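Local coordinates for phosphate-binding protein (Xanthomonas axonopodis pv. citri, PDB 5UB3) that probably works as a periplasmic phosphonate-type binding protein that senses an anionic ligand, here holding chloride, and is paired with a diguanylate cyclase, at residues A[143-146]-A[147-151]; A[246-249]-A[250-253]. One frame throughout, in Å; residues are numbered along the deposited sequence.

Interaction 1: residues A[143-146]-A[147-151]; sequences VLLS and ADDTP
Asp-149 reaches back along the chain to Leu-145, accepting the backbone N-H of that residue on OD2 in a bond of 2.9 Å from Leu-145 N to Asp-149 OD2. The bond is nearly straight, 169° at the hydrogen, and uses the anti lone pair, the one turned away from OD1. With CG opposite the residue's own N (chi1 -168°), the carboxylate of Asp-149 extends from the reversed chain to the backbone of Leu-144 and Leu-145. OD1, on the other branch, receives a weak bond from Thr-150 N; the strong bond at OD2, with this weaker one, probably limits rotation of the carboxylate. The chain reverses here through a type I beta turn from Ser-146 to Asp-149, closed by the bond from Asp-149 N to Ser-146 O at 2.9 Å; its donor sits well above the carbonyl plane. Ser-146 OG, placed between the backbone N and the carbonyl carbon (chi1 69°), leans over the start of the turn and takes a weak bond from Asp-148 N. The turn lies in the surface loop that leaves strand 141-143 and leads to strand 156-160, where Tyr-158 shares a backbone hydrogen bond with Leu-144. Carbon contacts line the carboxylate. Leu-145 passes obliquely across it, CD1 lying 3.4 Å from Asp-149 OD2, while Leu-144 CD2 lies 3.7 Å from the same OD2 of Asp-149 and has Thr-150 O as a second neighbour. The other methyl of Leu-144, CD1, meets Pro-151 CD at 4.3 Å, and both residues also touch Thr-115 of strand 115-118.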
loop_
_atom_site.group_PDB
_atom_site.type_symbol
_atom_site.label_atom_id
_atom_site.label_comp_id
_atom_site.label_asym_id
_atom_site.label_seq_id
_atom_site.Cartn_x
_atom_site.Cartn_y
_atom_site.Cartn_z
ATOM N N VAL A 143 -13.029 -4.529 15.975
ATOM C CA VAL A 143 -11.655 -4.346 16.436
ATOM C C VAL A 143 -11.481 -5.046 17.777
ATOM O O VAL A 143 -12.331 -4.902 18.663
ATOM C CB VAL A 143 -11.185 -2.881 16.439
ATOM C CG1 VAL A 143 -11.873 -2.049 17.491
ATOM C CG2 VAL A 143 -9.679 -2.840 16.668
ATOM N N LEU A 144 -10.407 -5.827 17.908
ATOM C CA LEU A 144 -10.062 -6.413 19.193
ATOM C C LEU A 144 -8.923 -5.643 19.840
ATOM O O LEU A 144 -8.021 -5.179 19.190
ATOM C CB LEU A 144 -9.741 -7.861 19.048
ATOM C CG LEU A 144 -10.853 -8.713 18.428
ATOM C CD1 LEU A 144 -10.286 -10.136 18.239
ATOM C CD2 LEU A 144 -12.145 -8.727 19.232
ATOM N N LEU A 145 -8.981 -5.506 21.142
ATOM C CA LEU A 145 -8.075 -4.644 21.814
ATOM C C LEU A 145 -6.699 -5.265 22.065
ATOM O O LEU A 145 -5.706 -4.598 22.085
ATOM C CB LEU A 145 -8.730 -4.190 23.107
ATOM C CG LEU A 145 -9.724 -3.077 22.788
ATOM C CD1 LEU A 145 -11.098 -3.602 22.302
ATOM C CD2 LEU A 145 -9.802 -2.205 24.018
ATOM N N SER A 146 -6.666 -6.558 22.281
ATOM C CA SER A 146 -5.411 -7.256 22.544
ATOM C C SER A 146 -5.608 -8.700 22.173
ATOM O O SER A 146 -6.704 -9.138 21.899
ATOM C CB SER A 146 -5.030 -7.145 23.987
ATOM O OG SER A 146 -5.952 -7.891 24.752
ATOM N N ALA A 147 -4.524 -9.461 22.189
ATOM C CA ALA A 147 -4.621 -10.846 21.831
ATOM C C ALA A 147 -5.410 -11.699 22.865
ATOM O O ALA A 147 -5.833 -12.783 22.550
ATOM C CB ALA A 147 -3.216 -11.417 21.588
ATOM N N ASP A 148 -5.655 -11.185 24.059
ATOM C CA ASP A 148 -6.550 -11.893 24.986
ATOM C C ASP A 148 -8.017 -11.588 24.636
ATOM O O ASP A 148 -8.885 -12.217 25.163
ATOM C CB ASP A 148 -6.310 -11.465 26.422
ATOM C CG ASP A 148 -5.195 -12.189 27.105
ATOM O OD1 ASP A 148 -4.738 -13.254 26.677
ATOM O OD2 ASP A 148 -4.758 -11.595 28.130
ATOM N N ASP A 149 -8.295 -10.578 23.795
ATOM C CA ASP A 149 -9.666 -10.170 23.540
ATOM C C ASP A 149 -10.222 -11.159 22.546
ATOM O O ASP A 149 -9.473 -11.737 21.746
ATOM C CB ASP A 149 -9.679 -8.732 22.999
ATOM C CG ASP A 149 -11.053 -8.099 22.965
ATOM O OD1 ASP A 149 -12.025 -8.639 23.501
ATOM O OD2 ASP A 149 -11.164 -7.013 22.360
ATOM N N THR A 150 -11.527 -11.386 22.580
ATOM C CA THR A 150 -12.128 -12.391 21.720
ATOM C C THR A 150 -13.290 -11.794 20.949
ATOM O O THR A 150 -13.951 -10.861 21.437
ATOM C CB THR A 150 -12.620 -13.556 22.550
ATOM O OG1 THR A 150 -13.435 -13.040 23.591
ATOM C CG2 THR A 150 -11.426 -14.276 23.140
ATOM N N PRO A 151 -13.529 -12.314 19.733
ATOM C CA PRO A 151 -14.629 -11.868 18.933
ATOM C C PRO A 151 -15.975 -12.268 19.538
ATOM O O PRO A 151 -16.041 -13.179 20.332
ATOM C CB PRO A 151 -14.378 -12.563 17.594
ATOM C CG PRO A 151 -13.708 -13.825 17.945
ATOM C CD PRO A 151 -12.853 -13.479 19.131
#

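Interaction 2: residues A[246-249]-A[250-253]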
loop_
_atom_site.group_PDB
_atom_site.type_symbol
_atom_site.label_atom_id
_atom_site.label_comp_id
_atom_site.label_asym_id
_atom_site.label_seq_id
_atom_site.Cartn_x
_atom_site.Cartn_y
_atom_site.Cartn_z
ATOM N N LYS A 246 15.609 0.418 -8.801
ATOM C CA LYS A 246 15.687 -0.842 -8.034
ATOM C C LYS A 246 15.419 -0.537 -6.565
ATOM O O LYS A 246 14.588 -1.190 -5.894
ATOM C CB LYS A 246 17.057 -1.523 -8.288
ATOM C CG LYS A 246 17.439 -2.713 -7.390
ATOM C CD LYS A 246 16.345 -3.775 -7.253
ATOM C CE LYS A 246 16.195 -4.646 -8.508
ATOM N NZ LYS A 246 17.237 -5.694 -8.648
ATOM N N ARG A 247 16.062 0.533 -6.110
ATOM C CA ARG A 247 15.931 1.005 -4.731
ATOM C C ARG A 247 14.498 1.525 -4.425
ATOM O O ARG A 247 14.002 1.463 -3.287
ATOM C CB ARG A 247 16.929 2.159 -4.533
ATOM C CG ARG A 247 18.430 1.810 -4.685
ATOM C CD ARG A 247 19.138 1.223 -3.472
ATOM N NE ARG A 247 18.387 1.292 -2.225
ATOM C CZ ARG A 247 18.757 0.708 -1.080
ATOM N NH1 ARG A 247 17.977 0.821 -0.006
ATOM N NH2 ARG A 247 19.906 0.042 -0.988
ATOM N N PHE A 248 13.859 2.061 -5.473
ATOM C CA PHE A 248 12.533 2.622 -5.397
ATOM C C PHE A 248 11.485 1.494 -5.464
ATOM O O PHE A 248 10.695 1.443 -6.384
ATOM C CB PHE A 248 12.377 3.647 -6.532
ATOM C CG PHE A 248 11.250 4.624 -6.369
ATOM C CD1 PHE A 248 11.291 5.582 -5.400
ATOM C CD2 PHE A 248 10.195 4.644 -7.252
ATOM C CE1 PHE A 248 10.293 6.537 -5.307
ATOM C CE2 PHE A 248 9.191 5.596 -7.176
ATOM C CZ PHE A 248 9.220 6.514 -6.172
ATOM N N PHE A 249 11.468 0.636 -4.452
ATOM C CA PHE A 249 10.482 -0.466 -4.306
ATOM C C PHE A 249 10.482 -1.372 -5.510
ATOM O O PHE A 249 9.439 -1.930 -5.903
ATOM C CB PHE A 249 9.119 0.147 -4.095
ATOM C CG PHE A 249 9.169 1.311 -3.164
ATOM C CD1 PHE A 249 9.580 1.116 -1.855
ATOM C CD2 PHE A 249 8.938 2.609 -3.613
ATOM C CE1 PHE A 249 9.709 2.188 -0.987
ATOM C CE2 PHE A 249 9.030 3.683 -2.748
ATOM C CZ PHE A 249 9.409 3.474 -1.423
ATOM N N ASP A 250 11.668 -1.487 -6.095
ATOM C CA ASP A 250 11.903 -2.292 -7.298
ATOM C C ASP A 250 10.961 -1.896 -8.381
ATOM O O ASP A 250 10.244 -2.707 -8.942
ATOM C CB ASP A 250 11.828 -3.769 -6.968
ATOM C CG ASP A 250 12.335 -4.653 -8.108
ATOM O OD1 ASP A 250 13.153 -4.255 -8.927
ATOM O OD2 ASP A 250 11.856 -5.756 -8.204
ATOM N N THR A 251 10.922 -0.612 -8.668
ATOM C CA THR A 251 10.006 -0.135 -9.725
ATOM C C THR A 251 10.548 -0.560 -11.088
ATOM O O THR A 251 11.696 -0.349 -11.391
ATOM C CB THR A 251 9.791 1.375 -9.638
ATOM O OG1 THR A 251 9.147 1.667 -8.370
ATOM C CG2 THR A 251 8.966 1.876 -10.815
ATOM N N THR A 252 9.733 -1.241 -11.847
ATOM C CA THR A 252 10.145 -1.836 -13.118
ATOM C C THR A 252 9.396 -1.171 -14.251
ATOM O O THR A 252 9.625 -1.479 -15.428
ATOM C CB THR A 252 9.852 -3.337 -13.151
ATOM O OG1 THR A 252 8.510 -3.575 -12.700
ATOM C CG2 THR A 252 10.821 -4.119 -12.263
ATOM N N GLY A 253 8.477 -0.275 -13.919
ATOM C CA GLY A 253 7.693 0.372 -14.938
ATOM C C GLY A 253 6.828 1.481 -14.413
ATOM O O GLY A 253 6.370 1.444 -13.283
#
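A tight connection between the end of helix 242-247 and strand 251-255 brings Thr-251 back onto Phe-248, the first residue to depart from helical geometry and the centre of an inverse gamma turn. Phe-248 O takes a bond from the hydroxyl of Thr-251, unusually short at 2.5 Å from Thr-251 OG1 to Phe-248 O and nearly along the carbonyl direction, and a weak, bent one from Thr-251 N. Beside the threonine N, opposite its carbonyl carbon (chi1 -63°), OG1 is held where it also meets the Phe-248 ring obliquely, 3.3 Å from CD2. The two side chains run alongside each other in the same direction. Against one face of that ring, toward its rim, comes CE2 of Phe-249; Leu-21 of helix 14-28 touches both phenylalanines. On the helix side, Asp-250 N donates to Lys-246 O at 2.9 Å, from above the carbonyl plane. Lys-246 and Asp-250 also lie side by side, but the lysine is bent at three successive torsions and meets the carboxylate with its methylenes: CE comes within 3.1 Å of Asp-250 OD1, while NZ stays 4.3 Å from that oxygen. The opposite charges may still attract weakly, short of a salt bridge. After the chain has left the helix at Phe-248, Phe-249 and Asp-250 both take positive phi (56° and 54°), the left-handed region, and carry it round into strand 251-255. Beyond the turn, Thr-252 and Gly-253 face Glu-86 of strand 79-87, the pattern of a classic beta bulge at the start of an antiparallel strand pairing.

Overall arrangement
Interaction 1 precedes interaction 2 along the chain, and the two lie on opposite sides of its centre, their own centres 37 Å apart and their nearest atoms about 27 Å apart. They neither touch nor share a strand. The 143-151 loop sits at the surface beside strands 115-118 and 156-160; the 246-253 turn lies nearer the centre, next to helix 14-28 and strands 62-66 and 79-87. Both illustrate how a short turn redirects the chain beside a strand, one leaving strand 141-143 and the other entering strand 251-255. Their separation is consistent with the two-lobed architecture of periplasmic binding proteins, one contact in each lobe.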